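Local coordinates for protein uroporphyrin-III C-methyltransferase (Thermus thermophilus, PDB 1VE2) that probably transfers methyl groups from S-adenosyl-L-methionine to uroporphyrinogen III, on the route to sirohaem and cobalamin, at residues V119-A124 against P213-V218; A29-H34 against I72-E77; S123-P128 against E193-G198. All blocks are in the same frame, centred on the assembly; numbering follows the deposited sequence.

Interaction 1: V119-A124 against P213-V218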
ATOM      1  N   VAL A 119       3.474  -4.217  -1.554  1.00 24.54           N
ATOM      2  CA  VAL A 119       2.635  -4.590  -0.422  1.00 25.33           C
ATOM      3  C   VAL A 119       1.295  -5.231  -0.780  1.00 25.40           C
ATOM      4  O   VAL A 119       0.880  -6.213  -0.166  1.00 24.50           O
ATOM      5  CB  VAL A 119       2.373  -3.356   0.478  1.00 27.50           C
ATOM      6  CG1 VAL A 119       1.426  -3.716   1.609  1.00 28.09           C
ATOM      7  CG2 VAL A 119       3.697  -2.833   1.037  1.00 27.86           C
ATOM      8  N   GLY A 120       0.611  -4.666  -1.767  1.00 26.23           N
ATOM      9  CA  GLY A 120      -0.674  -5.203  -2.166  1.00 24.75           C
ATOM     10  C   GLY A 120      -0.590  -6.618  -2.704  1.00 24.17           C
ATOM     11  O   GLY A 120      -1.419  -7.463  -2.365  1.00 23.34           O
ATOM     12  N   ALA A 121       0.406  -6.883  -3.546  1.00 23.93           N
ATOM     13  CA  ALA A 121       0.574  -8.213  -4.123  1.00 22.42           C
ATOM     14  C   ALA A 121       0.865  -9.238  -3.037  1.00 21.86           C
ATOM     15  O   ALA A 121       0.289 -10.326  -3.022  1.00 20.22           O
ATOM     16  CB  ALA A 121       1.705  -8.208  -5.154  1.00 22.67           C
ATOM     17  N   LEU A 122       1.770  -8.892  -2.127  1.00 21.57           N
ATOM     18  CA  LEU A 122       2.119  -9.797  -1.036  1.00 22.72           C
ATOM     19  C   LEU A 122       0.893 -10.116  -0.176  1.00 22.49           C
ATOM     20  O   LEU A 122       0.673 -11.266   0.197  1.00 23.09           O
ATOM     21  CB  LEU A 122       3.230  -9.175  -0.187  1.00 24.63           C
ATOM     22  CG  LEU A 122       4.522  -8.900  -0.961  1.00 27.32           C
ATOM     23  CD1 LEU A 122       5.489  -8.121  -0.099  1.00 30.18           C
ATOM     24  CD2 LEU A 122       5.152 -10.220  -1.389  1.00 30.64           C
ATOM     25  N   SER A 123       0.087  -9.106   0.142  1.00 22.26           N
ATOM     26  CA  SER A 123      -1.107  -9.351   0.943  1.00 23.70           C
ATOM     27  C   SER A 123      -2.072 -10.258   0.179  1.00 24.03           C
ATOM     28  O   SER A 123      -2.710 -11.128   0.768  1.00 24.34           O
ATOM     29  CB  SER A 123      -1.812  -8.036   1.297  1.00 23.63           C
ATOM     30  OG  SER A 123      -1.023  -7.255   2.182  1.00 28.10           O
ATOM     31  N   ALA A 124      -2.182 -10.059  -1.132  1.00 23.49           N
ATOM     32  CA  ALA A 124      -3.087 -10.891  -1.923  1.00 23.78           C
ATOM     33  C   ALA A 124      -2.710 -12.365  -1.796  1.00 24.72           C
ATOM     34  O   ALA A 124      -3.572 -13.244  -1.877  1.00 25.19           O
ATOM     35  CB  ALA A 124      -3.065 -10.463  -3.389  1.00 22.96           C
ATOM     36  N   PRO A 213       7.429  -8.430 -14.699  1.00 52.53           N
ATOM     37  CA  PRO A 213       8.298  -7.899 -13.642  1.00 49.96           C
ATOM     38  C   PRO A 213       8.197  -8.775 -12.397  1.00 46.71           C
ATOM     39  O   PRO A 213       7.302  -9.613 -12.295  1.00 46.22           O
ATOM     40  CB  PRO A 213       7.734  -6.501 -13.410  1.00 50.82           C
ATOM     41  CG  PRO A 213       6.264  -6.723 -13.604  1.00 51.67           C
ATOM     42  CD  PRO A 213       6.235  -7.581 -14.861  1.00 52.44           C
ATOM     43  N   ALA A 214       9.110  -8.585 -11.451  1.00 43.49           N
ATOM     44  CA  ALA A 214       9.084  -9.385 -10.237  1.00 40.83           C
ATOM     45  C   ALA A 214       9.393  -8.577  -8.980  1.00 38.77           C
ATOM     46  O   ALA A 214       9.931  -7.470  -9.049  1.00 38.28           O
ATOM     47  CB  ALA A 214      10.059 -10.544 -10.363  1.00 40.02           C
ATOM     48  N   LEU A 215       9.037  -9.151  -7.835  1.00 36.51           N
ATOM     49  CA  LEU A 215       9.256  -8.534  -6.534  1.00 33.34           C
ATOM     50  C   LEU A 215      10.212  -9.405  -5.742  1.00 31.35           C
ATOM     51  O   LEU A 215      10.273 -10.616  -5.945  1.00 31.53           O
ATOM     52  CB  LEU A 215       7.955  -8.456  -5.732  1.00 34.49           C
ATOM     53  CG  LEU A 215       6.746  -7.656  -6.198  1.00 37.33           C
ATOM     54  CD1 LEU A 215       5.599  -7.870  -5.214  1.00 35.81           C
ATOM     55  CD2 LEU A 215       7.107  -6.185  -6.291  1.00 38.10           C
ATOM     56  N   LEU A 216      10.933  -8.781  -4.824  1.00 28.18           N
ATOM     57  CA  LEU A 216      11.863  -9.487  -3.959  1.00 26.61           C
ATOM     58  C   LEU A 216      11.544  -9.071  -2.529  1.00 25.81           C
ATOM     59  O   LEU A 216      11.335  -7.888  -2.260  1.00 24.66           O
ATOM     60  CB  LEU A 216      13.306  -9.102  -4.298  1.00 28.01           C
ATOM     61  CG  LEU A 216      14.440  -9.713  -3.464  1.00 29.86           C
ATOM     62  CD1 LEU A 216      15.758  -9.586  -4.235  1.00 30.44           C
ATOM     63  CD2 LEU A 216      14.545  -9.016  -2.110  1.00 30.80           C
ATOM     64  N   VAL A 217      11.474 -10.045  -1.629  1.00 23.19           N
ATOM     65  CA  VAL A 217      11.217  -9.771  -0.220  1.00 24.39           C
ATOM     66  C   VAL A 217      12.245 -10.563   0.586  1.00 24.87           C
ATOM     67  O   VAL A 217      12.360 -11.781   0.429  1.00 26.54           O
ATOM     68  CB  VAL A 217       9.800 -10.211   0.210  1.00 23.64           C
ATOM     69  CG1 VAL A 217       9.533  -9.755   1.644  1.00 23.23           C
ATOM     70  CG2 VAL A 217       8.759  -9.644  -0.742  1.00 22.55           C
ATOM     71  N   VAL A 218      12.995  -9.869   1.439  1.00 23.82           N
ATOM     72  CA  VAL A 218      14.015 -10.520   2.249  1.00 24.05           C
ATOM     73  C   VAL A 218      13.893 -10.155   3.732  1.00 25.42           C
ATOM     74  O   VAL A 218      13.513  -9.035   4.082  1.00 23.70           O
ATOM     75  CB  VAL A 218      15.434 -10.182   1.704  1.00 25.63           C
ATOM     76  CG1 VAL A 218      15.637  -8.677   1.642  1.00 24.68           C
ATOM     77  CG2 VAL A 218      16.511 -10.850   2.563  1.00 23.85           C
TER
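Leu122 and Val217 meet head on: the forked tip of the leucine reaches out from the helix, and one branch of the valine comes up from the strand to meet it. The branch is CG2, which sits astride the fork, with Leu122 CD1 at 3.7 Å and Leu122 CD2 equally far from Val217 CG2. With CG1 of Val217 anti to the backbone N (chi1 -174°), CG2 lies anti to the carbonyl carbon and is the branch turned to the leucine. The residue before Leu122, Ala121, touches Leu215 CD1 with its CB at 3.9 Å. Here the alanine offers only its short methyl, while the leucine does the reaching. Its CG lies trans to the carbonyl carbon (chi1 -62°), as does that of Leu122.

These two pairs set an alternation on the strand: Leu215 and Val217 look at the helix, while Leu216 between them faces Leu168 and Leu172 of helix 168-173 on the other side. Strand 214-218 is the middle strand of the five-stranded mixed sheet of the C-terminal half of this two-domain methyltransferase fold, and the short helix 119-124 lies against one face of it. Leu122 and Val217 both also rest on Leu185 of strand 181-186, so Leu122 is in contact with two neighbouring strands.

The backbone bonds run within the helix and within the sheet. Ser123 N bonds to Val119 O at 3.0 Å and Ala124 N to Gly120 O at the same length. The strand is paired through Leu215 with Leu185 and through Leu216 with Leu158. Val119 and Ser123, away from the strand, reach the second subunit: Val119 packs on Val91 of that chain, and Ser123 OG is hydrogen-bonded to its Asp88.

Interaction 2: A29-H34 against I72-E77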
ATOM      1  N   ALA A  29     -13.844   8.931 -17.660  1.00 26.74           N
ATOM      2  CA  ALA A  29     -12.699   9.520 -18.359  1.00 24.75           C
ATOM      3  C   ALA A  29     -12.828   9.410 -19.881  1.00 23.45           C
ATOM      4  O   ALA A  29     -13.056   8.326 -20.418  1.00 24.11           O
ATOM      5  CB  ALA A  29     -11.408   8.862 -17.896  1.00 23.27           C
ATOM      6  N   GLU A  30     -12.667  10.539 -20.567  1.00 23.80           N
ATOM      7  CA  GLU A  30     -12.770  10.596 -22.027  1.00 25.02           C
ATOM      8  C   GLU A  30     -11.538  10.039 -22.712  1.00 24.82           C
ATOM      9  O   GLU A  30     -11.620   9.487 -23.806  1.00 24.80           O
ATOM     10  CB  GLU A  30     -12.972  12.039 -22.481  1.00 26.63           C
ATOM     11  CG  GLU A  30     -14.221  12.690 -21.929  1.00 31.38           C
ATOM     12  CD  GLU A  30     -14.244  14.183 -22.179  1.00 34.19           C
ATOM     13  OE1 GLU A  30     -14.103  14.588 -23.353  1.00 37.97           O
ATOM     14  OE2 GLU A  30     -14.400  14.953 -21.207  1.00 35.16           O
ATOM     15  N   VAL A  31     -10.388  10.210 -22.067  1.00 24.10           N
ATOM     16  CA  VAL A  31      -9.122   9.727 -22.596  1.00 22.49           C
ATOM     17  C   VAL A  31      -8.321   9.165 -21.425  1.00 21.42           C
ATOM     18  O   VAL A  31      -8.324   9.738 -20.336  1.00 21.79           O
ATOM     19  CB  VAL A  31      -8.322  10.873 -23.265  1.00 22.82           C
ATOM     20  CG1 VAL A  31      -6.996  10.345 -23.800  1.00 22.95           C
ATOM     21  CG2 VAL A  31      -9.138  11.492 -24.397  1.00 23.57           C
ATOM     22  N   VAL A  32      -7.645   8.047 -21.655  1.00 21.51           N
ATOM     23  CA  VAL A  32      -6.856   7.405 -20.608  1.00 23.56           C
ATOM     24  C   VAL A  32      -5.452   7.073 -21.096  1.00 24.01           C
ATOM     25  O   VAL A  32      -5.284   6.242 -21.994  1.00 24.56           O
ATOM     26  CB  VAL A  32      -7.529   6.097 -20.138  1.00 23.13           C
ATOM     27  CG1 VAL A  32      -6.740   5.474 -18.988  1.00 25.19           C
ATOM     28  CG2 VAL A  32      -8.962   6.372 -19.719  1.00 24.31           C
ATOM     29  N   LEU A  33      -4.449   7.734 -20.517  1.00 22.87           N
ATOM     30  CA  LEU A  33      -3.057   7.475 -20.876  1.00 21.83           C
ATOM     31  C   LEU A  33      -2.601   6.400 -19.896  1.00 22.38           C
ATOM     32  O   LEU A  33      -2.309   6.686 -18.733  1.00 21.21           O
ATOM     33  CB  LEU A  33      -2.199   8.736 -20.705  1.00 23.75           C
ATOM     34  CG  LEU A  33      -2.633  10.076 -21.314  1.00 24.79           C
ATOM     35  CD1 LEU A  33      -1.371  10.859 -21.682  1.00 24.88           C
ATOM     36  CD2 LEU A  33      -3.487   9.887 -22.544  1.00 25.86           C
ATOM     37  N   HIS A  34      -2.528   5.164 -20.373  1.00 22.62           N
ATOM     38  CA  HIS A  34      -2.184   4.033 -19.521  1.00 24.75           C
ATOM     39  C   HIS A  34      -0.845   3.362 -19.787  1.00 26.85           C
ATOM     40  O   HIS A  34      -0.405   3.258 -20.933  1.00 28.07           O
ATOM     41  CB  HIS A  34      -3.285   2.975 -19.637  1.00 22.99           C
ATOM     42  CG  HIS A  34      -3.316   2.280 -20.965  1.00 25.19           C
ATOM     43  ND1 HIS A  34      -2.462   1.245 -21.281  1.00 23.55           N
ATOM     44  CD2 HIS A  34      -4.078   2.485 -22.066  1.00 25.51           C
ATOM     45  CE1 HIS A  34      -2.695   0.843 -22.518  1.00 25.27           C
ATOM     46  NE2 HIS A  34      -3.671   1.578 -23.018  1.00 25.73           N
ATOM     47  N   ILE A  72      -1.963  17.876 -19.481  1.00 21.26           N
ATOM     48  CA  ILE A  72      -2.258  19.291 -19.338  1.00 21.71           C
ATOM     49  C   ILE A  72      -2.992  19.799 -20.577  1.00 22.46           C
ATOM     50  O   ILE A  72      -4.011  20.473 -20.457  1.00 23.18           O
ATOM     51  CB  ILE A  72      -0.961  20.107 -19.110  1.00 21.47           C
ATOM     52  CG1 ILE A  72      -0.366  19.743 -17.741  1.00 22.64           C
ATOM     53  CG2 ILE A  72      -1.250  21.612 -19.188  1.00 22.40           C
ATOM     54  CD1 ILE A  72       1.023  20.308 -17.483  1.00 20.47           C
ATOM     55  N   ALA A  73      -2.490  19.465 -21.763  1.00 23.60           N
ATOM     56  CA  ALA A  73      -3.133  19.908 -22.999  1.00 25.21           C
ATOM     57  C   ALA A  73      -4.597  19.461 -23.035  1.00 26.31           C
ATOM     58  O   ALA A  73      -5.491  20.261 -23.303  1.00 27.02           O
ATOM     59  CB  ALA A  73      -2.384  19.355 -24.215  1.00 25.45           C
ATOM     60  N   LEU A  74      -4.834  18.183 -22.756  1.00 26.17           N
ATOM     61  CA  LEU A  74      -6.186  17.635 -22.764  1.00 25.90           C
ATOM     62  C   LEU A  74      -7.136  18.342 -21.807  1.00 26.85           C
ATOM     63  O   LEU A  74      -8.284  18.621 -22.164  1.00 26.44           O
ATOM     64  CB  LEU A  74      -6.148  16.141 -22.439  1.00 26.45           C
ATOM     65  CG  LEU A  74      -5.638  15.268 -23.587  1.00 26.00           C
ATOM     66  CD1 LEU A  74      -5.304  13.872 -23.087  1.00 27.74           C
ATOM     67  CD2 LEU A  74      -6.695  15.223 -24.682  1.00 27.93           C
ATOM     68  N   ALA A  75      -6.664  18.624 -20.596  1.00 25.22           N
ATOM     69  CA  ALA A  75      -7.492  19.295 -19.600  1.00 26.84           C
ATOM     70  C   ALA A  75      -7.832  20.724 -20.030  1.00 28.56           C
ATOM     71  O   ALA A  75      -8.936  21.218 -19.778  1.00 28.79           O
ATOM     72  CB  ALA A  75      -6.775  19.315 -18.250  1.00 27.17           C
ATOM     73  N   ARG A  76      -6.881  21.392 -20.668  1.00 28.95           N
ATOM     74  CA  ARG A  76      -7.113  22.757 -21.118  1.00 30.99           C
ATOM     75  C   ARG A  76      -8.105  22.785 -22.279  1.00 33.35           C
ATOM     76  O   ARG A  76      -8.738  23.809 -22.538  1.00 33.91           O
ATOM     77  CB  ARG A  76      -5.782  23.417 -21.488  1.00 30.65           C
ATOM     78  CG  ARG A  76      -4.979  23.813 -20.248  1.00 28.79           C
ATOM     79  CD  ARG A  76      -3.598  24.354 -20.571  1.00 30.08           C
ATOM     80  NE  ARG A  76      -2.984  24.954 -19.388  1.00 30.30           N
ATOM     81  CZ  ARG A  76      -1.687  25.216 -19.266  1.00 31.05           C
ATOM     82  NH1 ARG A  76      -0.851  24.931 -20.258  1.00 31.39           N
ATOM     83  NH2 ARG A  76      -1.224  25.767 -18.151  1.00 30.00           N
ATOM     84  N   GLU A  77      -8.240  21.651 -22.966  1.00 34.55           N
ATOM     85  CA  GLU A  77      -9.190  21.521 -24.069  1.00 36.27           C
ATOM     86  C   GLU A  77     -10.576  21.335 -23.456  1.00 36.25           C
ATOM     87  O   GLU A  77     -11.588  21.316 -24.158  1.00 37.15           O
ATOM     88  CB  GLU A  77      -8.850  20.305 -24.936  1.00 37.32           C
ATOM     89  CG  GLU A  77      -7.752  20.540 -25.959  1.00 39.05           C
ATOM     90  CD  GLU A  77      -7.378  19.278 -26.706  1.00 40.76           C
ATOM     91  OE1 GLU A  77      -8.281  18.454 -26.954  1.00 42.11           O
ATOM     92  OE2 GLU A  77      -6.187  19.113 -27.056  1.00 40.44           O
TER
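Leu74 carries the helix side of this contact and meets two strand residues, Val31 and Leu33, with its far end. Its CB points from the helix toward the strand, but it is still well short of it. At CB the chain turns so that CG stands trans to the carbonyl carbon and beside the backbone N (chi1 -74°), which directs the branch point at the strand. CG then splits, and the two methyls fare differently. CD1 makes the closest approach, 4.0 Å from Val31 CG1. From the same place it also comes within 4.4 Å of Leu33 CD2, a looser touch. Leu74 CD2 is farther off, 4.5 Å from Val31 CG2, at the limit of contact.

Val31 and Leu33 are two apart on the strand and so point the same way, and Val31 CG1 is itself 3.8 Å from Leu33 CD2. Leu74 CD1 therefore comes down over the two methyls as a pair. Leu74 and Val31 run across each other at about a right angle. The same patch is closed by Val81 of strand 80-85, which touches both Leu74 and Val31, and by Val51 of strand 49-52 beside Val31 and Leu33.

At the surface end, Glu30 makes a salt bridge with Arg79 and accepts a hydrogen bond from Val80 N, tying the start of strand 31-34 to Arg79, in the turn after the helix, and to the first residue of strand 80-85. Helix 64-76 links strand 49-52 to strand 80-85, and between those two in the sheet lies strand 31-34. The contact is thus the underside of a beta-alpha-beta crossover, the helix packed over the strand it passes, in the parallel alpha/beta N-terminal domain of the tetrapyrrole methylase family.

Interaction 3: S123-P128 against E193-G198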
ATOM      1  N   SER A 123       0.087  -9.106   0.142  1.00 22.26           N
ATOM      2  CA  SER A 123      -1.107  -9.351   0.943  1.00 23.70           C
ATOM      3  C   SER A 123      -2.072 -10.258   0.179  1.00 24.03           C
ATOM      4  O   SER A 123      -2.710 -11.128   0.768  1.00 24.34           O
ATOM      5  CB  SER A 123      -1.812  -8.036   1.297  1.00 23.63           C
ATOM      6  OG  SER A 123      -1.023  -7.255   2.182  1.00 28.10           O
ATOM      7  N   ALA A 124      -2.182 -10.059  -1.132  1.00 23.49           N
ATOM      8  CA  ALA A 124      -3.087 -10.891  -1.923  1.00 23.78           C
ATOM      9  C   ALA A 124      -2.710 -12.365  -1.796  1.00 24.72           C
ATOM     10  O   ALA A 124      -3.572 -13.244  -1.877  1.00 25.19           O
ATOM     11  CB  ALA A 124      -3.065 -10.463  -3.389  1.00 22.96           C
ATOM     12  N   LEU A 125      -1.422 -12.632  -1.601  1.00 24.79           N
ATOM     13  CA  LEU A 125      -0.949 -14.001  -1.447  1.00 25.97           C
ATOM     14  C   LEU A 125      -0.972 -14.417   0.018  1.00 27.07           C
ATOM     15  O   LEU A 125      -0.523 -15.510   0.365  1.00 27.81           O
ATOM     16  CB  LEU A 125       0.467 -14.152  -2.006  1.00 25.42           C
ATOM     17  CG  LEU A 125       0.574 -14.049  -3.531  1.00 26.93           C
ATOM     18  CD1 LEU A 125       2.030 -14.132  -3.965  1.00 26.74           C
ATOM     19  CD2 LEU A 125      -0.237 -15.159  -4.168  1.00 27.18           C
ATOM     20  N   GLY A 126      -1.513 -13.543   0.866  1.00 26.51           N
ATOM     21  CA  GLY A 126      -1.598 -13.829   2.287  1.00 26.43           C
ATOM     22  C   GLY A 126      -0.247 -13.854   2.971  1.00 25.72           C
ATOM     23  O   GLY A 126      -0.039 -14.596   3.933  1.00 26.26           O
ATOM     24  N   LEU A 127       0.678 -13.038   2.479  1.00 23.39           N
ATOM     25  CA  LEU A 127       2.018 -12.985   3.044  1.00 23.22           C
ATOM     26  C   LEU A 127       2.254 -11.674   3.802  1.00 23.36           C
ATOM     27  O   LEU A 127       2.089 -10.592   3.246  1.00 22.60           O
ATOM     28  CB  LEU A 127       3.041 -13.129   1.921  1.00 23.69           C
ATOM     29  CG  LEU A 127       2.825 -14.351   1.023  1.00 23.26           C
ATOM     30  CD1 LEU A 127       3.842 -14.312  -0.104  1.00 25.23           C
ATOM     31  CD2 LEU A 127       2.956 -15.637   1.829  1.00 25.25           C
ATOM     32  N   PRO A 128       2.655 -11.764   5.082  1.00 22.91           N
ATOM     33  CA  PRO A 128       2.916 -10.591   5.922  1.00 22.46           C
ATOM     34  C   PRO A 128       4.332 -10.031   5.761  1.00 22.67           C
ATOM     35  O   PRO A 128       5.260 -10.762   5.410  1.00 21.34           O
ATOM     36  CB  PRO A 128       2.672 -11.130   7.325  1.00 23.88           C
ATOM     37  CG  PRO A 128       3.267 -12.515   7.228  1.00 22.52           C
ATOM     38  CD  PRO A 128       2.752 -13.009   5.873  1.00 22.97           C
ATOM     39  N   GLU A 193       2.107 -16.417 -13.012  1.00 34.32           N
ATOM     40  CA  GLU A 193       2.561 -16.050 -11.680  1.00 35.43           C
ATOM     41  C   GLU A 193       3.553 -17.095 -11.185  1.00 36.53           C
ATOM     42  O   GLU A 193       3.296 -18.297 -11.273  1.00 36.00           O
ATOM     43  CB  GLU A 193       1.367 -15.989 -10.732  1.00 35.10           C
ATOM     44  CG  GLU A 193       1.737 -15.846  -9.273  1.00 35.85           C
ATOM     45  CD  GLU A 193       0.522 -15.877  -8.378  1.00 36.38           C
ATOM     46  OE1 GLU A 193      -0.327 -14.969  -8.493  1.00 36.54           O
ATOM     47  OE2 GLU A 193       0.415 -16.814  -7.563  1.00 38.16           O
ATOM     48  N   ALA A 194       4.685 -16.637 -10.660  1.00 37.23           N
ATOM     49  CA  ALA A 194       5.706 -17.549 -10.162  1.00 37.66           C
ATOM     50  C   ALA A 194       6.340 -17.046  -8.867  1.00 37.84           C
ATOM     51  O   ALA A 194       6.714 -15.879  -8.761  1.00 38.16           O
ATOM     52  CB  ALA A 194       6.781 -17.753 -11.228  1.00 37.81           C
ATOM     53  N   VAL A 195       6.454 -17.938  -7.888  1.00 37.56           N
ATOM     54  CA  VAL A 195       7.048 -17.605  -6.597  1.00 38.09           C
ATOM     55  C   VAL A 195       8.148 -18.599  -6.246  1.00 39.47           C
ATOM     56  O   VAL A 195       7.958 -19.810  -6.363  1.00 41.20           O
ATOM     57  CB  VAL A 195       5.989 -17.633  -5.465  1.00 36.60           C
ATOM     58  CG1 VAL A 195       6.643 -17.331  -4.133  1.00 36.77           C
ATOM     59  CG2 VAL A 195       4.892 -16.625  -5.752  1.00 36.46           C
ATOM     60  N   ARG A 196       9.304 -18.086  -5.831  1.00 40.55           N
ATOM     61  CA  ARG A 196      10.422 -18.941  -5.440  1.00 41.44           C
ATOM     62  C   ARG A 196      10.907 -18.539  -4.054  1.00 41.79           C
ATOM     63  O   ARG A 196      11.166 -17.360  -3.789  1.00 40.89           O
ATOM     64  CB  ARG A 196      11.574 -18.827  -6.434  1.00 43.54           C
ATOM     65  CG  ARG A 196      11.222 -19.249  -7.848  1.00 46.44           C
ATOM     66  CD  ARG A 196      12.479 -19.390  -8.680  1.00 49.88           C
ATOM     67  NE  ARG A 196      12.259 -19.012 -10.072  1.00 52.74           N
ATOM     68  CZ  ARG A 196      13.211 -19.000 -11.000  1.00 52.76           C
ATOM     69  NH1 ARG A 196      12.923 -18.636 -12.242  1.00 53.85           N
ATOM     70  NH2 ARG A 196      14.448 -19.362 -10.686  1.00 53.33           N
ATOM     71  N   LEU A 197      11.027 -19.528  -3.173  1.00 40.21           N
ATOM     72  CA  LEU A 197      11.461 -19.293  -1.805  1.00 40.12           C
ATOM     73  C   LEU A 197      12.830 -19.904  -1.553  1.00 41.01           C
ATOM     74  O   LEU A 197      13.114 -21.018  -1.994  1.00 40.78           O
ATOM     75  CB  LEU A 197      10.437 -19.885  -0.836  1.00 39.23           C
ATOM     76  CG  LEU A 197       8.998 -19.436  -1.098  1.00 39.66           C
ATOM     77  CD1 LEU A 197       8.048 -20.115  -0.123  1.00 38.20           C
ATOM     78  CD2 LEU A 197       8.915 -17.923  -0.973  1.00 37.97           C
ATOM     79  N   GLY A 198      13.677 -19.167  -0.843  1.00 40.40           N
ATOM     80  CA  GLY A 198      15.012 -19.651  -0.545  1.00 39.47           C
ATOM     81  C   GLY A 198      15.736 -18.740   0.425  1.00 38.42           C
ATOM     82  O   GLY A 198      15.157 -18.288   1.411  1.00 37.32           O
TER
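Leu125 gives up more surface here than any other residue, and its two methyls go to different partners. CD1 meets Val195 CG2 at 4.2 Å, the two side chains reaching toward each other tip to tip. CD2 lies 3.8 Å from Glu193 OE2, where the two side chains slide past one another in opposite directions, a plain van der Waals contact alongside the carboxylate. The glutamate chain, CG anti to the backbone N (chi1 170°) and extended beyond it, carries the carboxylate out to Leu125 CD2. Its other oxygen, OE1, takes a hydrogen bond from Gly189 N, which holds the carboxylate against the loop before the strand.

Leu125 is placed by the end of helix 119-124, which closes in a Schellman motif. Gly126, with positive phi (68°), is the C-prime residue: its N bonds to Ser123 O at 2.7 Å, and Leu127 N returns to Leu122 O. The strand opposite, 194-199, lies at an edge of the mixed sheet as counted within this chain, so the helix terminus packs over the sheet's border.

Leu185 of strand 181-186 touches both Leu125 and Val195, while Val195 also leans on Leu229. Ala124 packs on Pro113 and Pro128 on Met90, both of the second subunit.

In the fold
From the N terminus, interaction 2 comes first: residues 29-34 and 72-77 close a loop of 37 residues within the N-terminal parallel sheet and its helix. The chain then runs on through that domain before 119-124 opens interaction 1, whose return partner is 213-218. Interaction 3 starts from the end of the same helix, sharing Ser123 and Ala124, and comes back earlier, at 193-198, so it falls within interaction 1's span. Together they fasten the helix and its ending to two strands of the mixed sheet, beside the second subunit. Interaction 2 lies far off, its centre about 31 Å and about 36 Å from those of interactions 1 and 3.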